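Local coordinates for sterol regulatory element-binding protein cleavage-activating protein (Schizosaccharomyces pombe, PDB 4YHC) that escorts the transcription-factor precursor sre1 for processing when sterol or oxygen is low, the part here being its WD40 beta-propeller domain, at residues A[234-246]-A[249-263]. The protein carries 9 engineered substitutions. Sequence-based numbering, arbitrary orientation.
Sequences DILFLARDSGVDM and LKNDELLHSFTLPPI
Asp245 and Ser257 meet as a non-hydrogen-bonded pair between antiparallel strands 243-248 and 253-259, where Ser257 OG donates a short bond of 2.5 Å to Asp245 OD1 on the anti side of the carboxylate. Arg240 grips the same carboxylate side-on with two nitrogens: NE meets OD2 from above its plane, while Arg240 NH2 reaches Asp245 OD1 at 2.9 Å on the syn side, a salt bridge. NH2 and the serine hydroxyl thus hold OD1 from opposite faces, and Asn216 binds both OD2, through its backbone N, and Ser257 OG.

The tightly packed side of the sheet carries Val244, Met246 and Phe258. With CG anti to the backbone N (chi1 -180°) and the chain bent at its last torsion, Met246 puts SD at the edge of the Phe258 ring, 5.4 Å from the centroid, a Met-aromatic contact. Its methyl CE lies 3.8 Å from Leu255 CB, beside a classic bulge in which Leu255 and His256 both face Met246. His256, partly exposed, is the more open part of this face, its CD2 3.6 Å above the Phe258 ring. Farther along, Ile263 CD1 sits 4.0 Å from Ala239 CB, and strand 281-292 of the neighbouring sheet covers Phe258, Leu260 and Ile263.

The solvent side is the outer strand's surface around Glu253 and Thr259.

Backbone bonds such as Phe258 N to Val244 O, 2.9 Å, zip together the last two strands of a four-stranded propeller blade. Were Asp245 an alanine, NE and NH2 of Arg240 would probably lose their shared acceptor, and Ser257 OG would keep Asn216 but not the carboxylate. The chemistry implies a blade sealed by apolar side chains on one face and pinned on the other by a buried carboxylate, with Arg240's charge probably shared between Asp245 and Glu222.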
ATOM      1  N   ASP A 234      12.485  -3.390   8.852  1.00 17.98           N
ATOM      2  CA  ASP A 234      12.072  -4.420   9.813  1.00 22.92           C
ATOM      3  C   ASP A 234      11.295  -3.739  11.032  1.00 17.48           C
ATOM      4  O   ASP A 234      11.562  -3.978  12.199  1.00 19.72           O
ATOM      5  CB  ASP A 234      13.241  -5.264  10.299  1.00 20.91           C
ATOM      6  CG  ASP A 234      12.872  -6.698  10.516  1.00 23.78           C
ATOM      7  OD1 ASP A 234      11.682  -7.048  10.434  1.00 20.78           O
ATOM      8  OD2 ASP A 234      13.805  -7.514  10.669  1.00 24.22           O
ATOM      9  N   ILE A 235      10.330  -2.928  10.684  1.00 16.18           N
ATOM     10  CA  ILE A 235       9.570  -2.174  11.646  1.00 17.87           C
ATOM     11  C   ILE A 235       8.097  -2.470  11.463  1.00 20.63           C
ATOM     12  O   ILE A 235       7.632  -2.529  10.317  1.00 20.46           O
ATOM     13  CB  ILE A 235       9.747  -0.683  11.425  1.00 20.18           C
ATOM     14  CG1 ILE A 235      11.123  -0.289  11.967  1.00 26.87           C
ATOM     15  CG2 ILE A 235       8.710   0.116  12.216  1.00 19.05           C
ATOM     16  CD1 ILE A 235      11.506   1.085  11.558  1.00 33.12           C
ATOM     17  N   LEU A 236       7.404  -2.616  12.586  1.00 16.01           N
ATOM     18  CA  LEU A 236       5.965  -2.676  12.636  1.00 18.88           C
ATOM     19  C   LEU A 236       5.410  -1.535  13.462  1.00 21.09           C
ATOM     20  O   LEU A 236       5.954  -1.243  14.580  1.00 18.48           O
ATOM     21  CB  LEU A 236       5.555  -3.984  13.291  1.00 18.18           C
ATOM     22  CG  LEU A 236       4.053  -4.227  13.361  1.00 25.99           C
ATOM     23  CD1 LEU A 236       3.666  -5.627  13.024  1.00 25.77           C
ATOM     24  CD2 LEU A 236       3.511  -3.925  14.755  1.00 27.20           C
ATOM     25  N   PHE A 237       4.352  -0.896  12.942  1.00 16.83           N
ATOM     26  CA  PHE A 237       3.669   0.204  13.642  1.00 19.14           C
ATOM     27  C   PHE A 237       2.367  -0.425  14.198  1.00 24.59           C
ATOM     28  O   PHE A 237       1.614  -1.073  13.453  1.00 21.70           O
ATOM     29  CB  PHE A 237       3.352   1.383  12.734  1.00 15.50           C
ATOM     30  CG  PHE A 237       4.544   2.151  12.274  1.00 22.90           C
ATOM     31  CD1 PHE A 237       5.310   1.707  11.208  1.00 20.72           C
ATOM     32  CD2 PHE A 237       4.900   3.329  12.882  1.00 15.52           C
ATOM     33  CE1 PHE A 237       6.420   2.410  10.809  1.00 16.89           C
ATOM     34  CE2 PHE A 237       5.979   4.005  12.492  1.00 18.98           C
ATOM     35  CZ  PHE A 237       6.724   3.578  11.437  1.00 17.81           C
ATOM     36  N   LEU A 238       2.114  -0.286  15.503  1.00 19.16           N
ATOM     37  CA  LEU A 238       0.914  -0.771  16.187  1.00 16.24           C
ATOM     38  C   LEU A 238       0.101   0.472  16.631  1.00 18.88           C
ATOM     39  O   LEU A 238       0.539   1.201  17.453  1.00 17.52           O
ATOM     40  CB  LEU A 238       1.305  -1.584  17.402  1.00 22.09           C
ATOM     41  CG  LEU A 238       0.254  -2.465  18.152  1.00 35.11           C
ATOM     42  CD1 LEU A 238      -0.029  -1.961  19.545  1.00 38.66           C
ATOM     43  CD2 LEU A 238      -1.089  -2.672  17.490  1.00 32.41           C
ATOM     44  N   ALA A 239      -1.038   0.717  16.022  1.00 16.18           N
ATOM     45  CA  ALA A 239      -1.878   1.835  16.294  1.00 16.24           C
ATOM     46  C   ALA A 239      -2.892   1.424  17.359  1.00 25.41           C
ATOM     47  O   ALA A 239      -3.409   0.335  17.336  1.00 18.28           O
ATOM     48  CB  ALA A 239      -2.643   2.222  15.082  1.00 18.30           C
ATOM     49  N   ARG A 240      -3.100   2.302  18.320  1.00 22.56           N
ATOM     50  CA  ARG A 240      -4.029   2.037  19.452  1.00 20.06           C
ATOM     51  C   ARG A 240      -4.789   3.368  19.573  1.00 20.31           C
ATOM     52  O   ARG A 240      -5.040   4.030  18.515  1.00 25.74           O
ATOM     53  CB  ARG A 240      -3.273   1.579  20.727  1.00 22.54           C
ATOM     54  CG  ARG A 240      -2.026   2.368  21.082  1.00 23.70           C
ATOM     55  CD  ARG A 240      -1.255   1.777  22.297  1.00 26.57           C
ATOM     56  NE  ARG A 240      -0.003   2.496  22.461  1.00 25.43           N
ATOM     57  CZ  ARG A 240       0.137   3.776  22.801  1.00 24.97           C
ATOM     58  NH1 ARG A 240      -0.901   4.523  23.192  1.00 26.27           N
ATOM     59  NH2 ARG A 240       1.347   4.332  22.747  1.00 24.97           N
ATOM     60  N   ASP A 241      -5.244   3.746  20.763  1.00 28.36           N
ATOM     61  CA  ASP A 241      -6.196   4.883  20.861  1.00 27.23           C
ATOM     62  C   ASP A 241      -5.586   6.201  21.254  1.00 26.73           C
ATOM     63  O   ASP A 241      -6.200   7.212  21.044  1.00 23.76           O
ATOM     64  CB  ASP A 241      -7.383   4.490  21.764  1.00 43.15           C
ATOM     65  CG  ASP A 241      -8.575   3.884  20.938  1.00 72.46           C
ATOM     66  OD1 ASP A 241      -8.743   4.187  19.718  1.00 71.92           O
ATOM     67  OD2 ASP A 241      -9.312   3.090  21.491  1.00 70.17           O
ATOM     68  N   SER A 242      -4.408   6.220  21.876  1.00 20.88           N
ATOM     69  CA  SER A 242      -3.689   7.487  22.127  1.00 19.06           C
ATOM     70  C   SER A 242      -2.326   7.529  21.458  1.00 22.35           C
ATOM     71  O   SER A 242      -1.472   8.395  21.749  1.00 23.78           O
ATOM     72  CB  SER A 242      -3.524   7.792  23.636  1.00 26.32           C
ATOM     73  OG  SER A 242      -2.776   6.771  24.280  1.00 28.96           O
ATOM     74  N   GLY A 243      -2.121   6.649  20.488  1.00 20.98           N
ATOM     75  CA  GLY A 243      -0.886   6.713  19.691  1.00 21.01           C
ATOM     76  C   GLY A 243      -0.513   5.476  18.897  1.00 29.21           C
ATOM     77  O   GLY A 243      -1.340   4.585  18.683  1.00 16.69           O
ATOM     78  N   VAL A 244       0.739   5.479  18.418  1.00 16.52           N
ATOM     79  CA  VAL A 244       1.241   4.394  17.637  1.00 16.35           C
ATOM     80  C   VAL A 244       2.608   4.016  18.166  1.00 18.76           C
ATOM     81  O   VAL A 244       3.476   4.877  18.261  1.00 17.74           O
ATOM     82  CB  VAL A 244       1.414   4.745  16.160  1.00 21.23           C
ATOM     83  CG1 VAL A 244       1.856   3.485  15.400  1.00 19.28           C
ATOM     84  CG2 VAL A 244       0.113   5.222  15.559  1.00 24.58           C
ATOM     85  N   ASP A 245       2.787   2.723  18.458  1.00 17.33           N
ATOM     86  CA  ASP A 245       4.096   2.188  18.871  1.00 18.90           C
ATOM     87  C   ASP A 245       4.867   1.629  17.668  1.00 24.97           C
ATOM     88  O   ASP A 245       4.288   0.835  16.852  1.00 18.46           O
ATOM     89  CB  ASP A 245       3.876   1.106  19.890  1.00 17.13           C
ATOM     90  CG  ASP A 245       3.164   1.652  21.130  1.00 20.10           C
ATOM     91  OD1 ASP A 245       3.425   2.798  21.540  1.00 20.38           O
ATOM     92  OD2 ASP A 245       2.338   0.954  21.666  1.00 22.39           O
ATOM     93  N   MET A 246       6.133   2.082  17.563  1.00 19.63           N
ATOM     94  CA  MET A 246       7.005   1.771  16.444  1.00 18.44           C
ATOM     95  C   MET A 246       8.007   0.749  16.991  1.00 23.24           C
ATOM     96  O   MET A 246       8.745   1.052  17.911  1.00 18.55           O
ATOM     97  CB  MET A 246       7.670   3.000  15.884  1.00 16.34           C
ATOM     98  CG  MET A 246       8.590   2.638  14.687  1.00 17.35           C
ATOM     99  SD  MET A 246       9.269   4.053  13.886  1.00 21.80           S
ATOM    100  CE  MET A 246      10.721   4.225  14.933  1.00 20.63           C
ATOM    101  N   LEU A 249      11.460  -5.191  14.798  1.00 17.26           N
ATOM    102  CA  LEU A 249      11.147  -6.614  14.853  1.00 21.22           C
ATOM    103  C   LEU A 249      12.430  -7.486  14.846  1.00 24.37           C
ATOM    104  O   LEU A 249      12.371  -8.661  15.071  1.00 22.35           O
ATOM    105  CB  LEU A 249      10.307  -6.963  13.626  1.00 23.78           C
ATOM    106  CG  LEU A 249       8.800  -6.942  13.506  1.00 34.57           C
ATOM    107  CD1 LEU A 249       8.045  -6.546  14.739  1.00 30.04           C
ATOM    108  CD2 LEU A 249       8.323  -6.259  12.255  1.00 28.64           C
ATOM    109  N   LYS A 250      13.558  -6.911  14.459  1.00 24.46           N
ATOM    110  CA  LYS A 250      14.801  -7.700  14.390  1.00 21.39           C
ATOM    111  C   LYS A 250      15.304  -7.970  15.807  1.00 28.14           C
ATOM    112  O   LYS A 250      15.421  -9.128  16.240  1.00 24.80           O
ATOM    113  CB  LYS A 250      15.829  -6.966  13.583  1.00 19.03           C
ATOM    114  CG  LYS A 250      17.193  -7.668  13.498  1.00 26.02           C
ATOM    115  CD  LYS A 250      18.189  -6.775  12.769  1.00 29.13           C
ATOM    116  CE  LYS A 250      19.514  -7.492  12.559  1.00 31.75           C
ATOM    117  NZ  LYS A 250      20.141  -7.807  13.887  1.00 30.12           N
ATOM    118  N   ASN A 251      15.522  -6.891  16.545  1.00 26.89           N
ATOM    119  CA  ASN A 251      15.998  -6.983  17.940  1.00 33.02           C
ATOM    120  C   ASN A 251      14.872  -6.918  19.000  1.00 31.10           C
ATOM    121  O   ASN A 251      15.152  -6.835  20.149  1.00 27.99           O
ATOM    122  CB  ASN A 251      17.002  -5.854  18.156  1.00 30.49           C
ATOM    123  CG  ASN A 251      18.125  -5.887  17.140  1.00 37.23           C
ATOM    124  OD1 ASN A 251      18.748  -6.919  16.977  1.00 38.06           O
ATOM    125  ND2 ASN A 251      18.360  -4.784  16.416  1.00 27.74           N
ATOM    126  N   ASP A 252      13.611  -7.046  18.582  0.50 31.46           N
ATOM    127  CA  ASP A 252      12.405  -6.944  19.457  0.50 35.89           C
ATOM    128  C   ASP A 252      12.510  -5.821  20.509  0.50 40.00           C
ATOM    129  O   ASP A 252      12.774  -6.078  21.683  0.50 39.77           O
ATOM    130  CB  ASP A 252      12.037  -8.288  20.123  0.50 39.82           C
ATOM    131  CG  ASP A 252      10.506  -8.463  20.299  0.50 44.74           C
ATOM    132  OD1 ASP A 252       9.753  -7.515  20.006  0.50 39.25           O
ATOM    133  OD2 ASP A 252      10.041  -9.547  20.726  0.50 45.15           O
ATOM    134  N   GLU A 253      12.017  -4.649  20.104  1.00 34.71           N
ATOM    135  CA  GLU A 253      12.366  -3.476  20.877  1.00 28.60           C
ATOM    136  C   GLU A 253      11.449  -2.329  20.498  1.00 29.42           C
ATOM    137  O   GLU A 253      11.327  -1.985  19.326  1.00 21.56           O
ATOM    138  CB  GLU A 253      13.818  -3.089  20.617  1.00 41.41           C
ATOM    139  CG  GLU A 253      14.365  -2.057  21.582  1.00 56.92           C
ATOM    140  CD  GLU A 253      15.570  -2.566  22.344  1.00 73.28           C
ATOM    141  OE1 GLU A 253      16.263  -1.744  22.975  1.00 78.78           O
ATOM    142  OE2 GLU A 253      15.817  -3.788  22.310  1.00 77.80           O
ATOM    143  N   LEU A 254      10.800  -1.741  21.495  1.00 25.63           N
ATOM    144  CA  LEU A 254       9.990  -0.596  21.268  1.00 22.13           C
ATOM    145  C   LEU A 254      10.882   0.584  20.977  1.00 27.78           C
ATOM    146  O   LEU A 254      11.689   0.974  21.793  1.00 27.88           O
ATOM    147  CB  LEU A 254       9.097  -0.303  22.471  1.00 29.53           C
ATOM    148  CG  LEU A 254       8.258   0.985  22.305  1.00 33.15           C
ATOM    149  CD1 LEU A 254       7.310   0.918  21.093  1.00 27.33           C
ATOM    150  CD2 LEU A 254       7.459   1.294  23.558  1.00 34.34           C
ATOM    151  N   LEU A 255      10.743   1.223  19.824  1.00 18.31           N
ATOM    152  CA  LEU A 255      11.629   2.324  19.502  1.00 21.08           C
ATOM    153  C   LEU A 255      11.097   3.722  19.847  1.00 28.78           C
ATOM    154  O   LEU A 255      11.864   4.639  20.146  1.00 22.82           O
ATOM    155  CB  LEU A 255      11.891   2.295  17.975  1.00 17.50           C
ATOM    156  CG  LEU A 255      12.578   1.046  17.418  1.00 28.92           C
ATOM    157  CD1 LEU A 255      12.253   0.808  15.950  1.00 30.74           C
ATOM    158  CD2 LEU A 255      14.056   1.278  17.495  1.00 33.97           C
ATOM    159  N   HIS A 256       9.771   3.925  19.651  1.00 26.56           N
ATOM    160  CA  HIS A 256       9.125   5.176  20.014  1.00 21.25           C
ATOM    161  C   HIS A 256       7.631   4.976  20.042  1.00 23.16           C
ATOM    162  O   HIS A 256       7.131   4.107  19.325  1.00 17.06           O
ATOM    163  CB  HIS A 256       9.432   6.205  18.979  1.00 22.10           C
ATOM    164  CG  HIS A 256       8.985   7.581  19.312  1.00 23.16           C
ATOM    165  ND1 HIS A 256       9.495   8.288  20.378  1.00 24.15           N
ATOM    166  CD2 HIS A 256       8.151   8.427  18.662  1.00 19.16           C
ATOM    167  CE1 HIS A 256       8.998   9.505  20.371  1.00 17.39           C
ATOM    168  NE2 HIS A 256       8.172   9.608  19.337  1.00 22.99           N
ATOM    169  N   SER A 257       6.941   5.821  20.825  1.00 18.28           N
ATOM    170  CA  SER A 257       5.497   5.924  20.822  1.00 22.79           C
ATOM    171  C   SER A 257       5.179   7.287  20.377  1.00 17.08           C
ATOM    172  O   SER A 257       5.674   8.266  20.939  1.00 20.10           O
ATOM    173  CB  SER A 257       4.909   5.661  22.201  1.00 20.20           C
ATOM    174  OG  SER A 257       5.212   4.318  22.497  1.00 23.23           O
ATOM    175  N   PHE A 258       4.465   7.367  19.270  1.00 16.74           N
ATOM    176  CA  PHE A 258       4.014   8.632  18.740  1.00 17.45           C
ATOM    177  C   PHE A 258       2.685   8.915  19.444  1.00 21.95           C
ATOM    178  O   PHE A 258       1.985   7.999  19.749  1.00 19.58           O
ATOM    179  CB  PHE A 258       3.774   8.556  17.203  1.00 19.31           C
ATOM    180  CG  PHE A 258       5.051   8.366  16.383  1.00 17.38           C
ATOM    181  CD1 PHE A 258       5.624   7.134  16.255  1.00 21.16           C
ATOM    182  CD2 PHE A 258       5.645   9.425  15.763  1.00 18.47           C
ATOM    183  CE1 PHE A 258       6.770   6.939  15.479  1.00 17.53           C
ATOM    184  CE2 PHE A 258       6.766   9.242  14.966  1.00 18.27           C
ATOM    185  CZ  PHE A 258       7.345   8.007  14.864  1.00 15.94           C
ATOM    186  N   THR A 259       2.347  10.184  19.662  1.00 19.59           N
ATOM    187  CA  THR A 259       1.070  10.543  20.294  1.00 21.71           C
ATOM    188  C   THR A 259       0.073  10.937  19.230  1.00 21.87           C
ATOM    189  O   THR A 259       0.371  11.808  18.426  1.00 24.12           O
ATOM    190  CB  THR A 259       1.255  11.740  21.273  1.00 24.44           C
ATOM    191  OG1 THR A 259       2.253  11.387  22.224  1.00 31.87           O
ATOM    192  CG2 THR A 259      -0.035  11.997  22.053  1.00 29.60           C
ATOM    193  N   LEU A 260      -1.057  10.221  19.188  1.00 22.40           N
ATOM    194  CA  LEU A 260      -2.110  10.429  18.194  1.00 22.16           C
ATOM    195  C   LEU A 260      -3.473  10.418  18.852  1.00 19.19           C
ATOM    196  O   LEU A 260      -3.655   9.864  19.927  1.00 21.89           O
ATOM    197  CB  LEU A 260      -2.101   9.323  17.089  1.00 16.28           C
ATOM    198  CG  LEU A 260      -0.854   9.438  16.194  1.00 24.96           C
ATOM    199  CD1 LEU A 260      -0.833   8.220  15.275  1.00 32.31           C
ATOM    200  CD2 LEU A 260      -0.782  10.725  15.363  1.00 25.74           C
ATOM    201  N   PRO A 261      -4.452  10.941  18.164  1.00 25.41           N
ATOM    202  CA  PRO A 261      -5.831  10.746  18.620  1.00 18.36           C
ATOM    203  C   PRO A 261      -6.310   9.376  18.245  1.00 18.24           C
ATOM    204  O   PRO A 261      -5.554   8.597  17.592  1.00 23.01           O
ATOM    205  CB  PRO A 261      -6.594  11.842  17.887  1.00 18.96           C
ATOM    206  CG  PRO A 261      -5.822  12.111  16.681  1.00 21.04           C
ATOM    207  CD  PRO A 261      -4.366  11.854  16.991  1.00 20.19           C
ATOM    208  N   PRO A 262      -7.528   9.039  18.686  1.00 18.67           N
ATOM    209  CA  PRO A 262      -8.063   7.756  18.490  1.00 18.67           C
ATOM    210  C   PRO A 262      -8.198   7.471  17.008  1.00 24.56           C
ATOM    211  O   PRO A 262      -8.630   8.327  16.268  1.00 23.46           O
ATOM    212  CB  PRO A 262      -9.451   7.854  19.122  1.00 17.87           C
ATOM    213  CG  PRO A 262      -9.335   8.953  20.135  1.00 23.27           C
ATOM    214  CD  PRO A 262      -8.413   9.907  19.546  1.00 18.64           C
ATOM    215  N   ILE A 263      -7.865   6.257  16.620  1.00 21.16           N
ATOM    216  CA  ILE A 263      -7.727   5.872  15.194  1.00 20.55           C
ATOM    217  C   ILE A 263      -8.803   4.866  14.903  1.00 23.99           C
ATOM    218  O   ILE A 263      -9.063   3.954  15.672  1.00 27.44           O
ATOM    219  CB  ILE A 263      -6.312   5.306  14.951  1.00 24.67           C
ATOM    220  CG1 ILE A 263      -5.330   6.459  14.934  1.00 21.64           C
ATOM    221  CG2 ILE A 263      -6.190   4.468  13.647  1.00 18.32           C
ATOM    222  CD1 ILE A 263      -3.902   6.005  15.084  1.00 23.40           C
TER
HETATM  223  O   HOH W   1      -3.983   6.516  18.418  1.00 27.70           O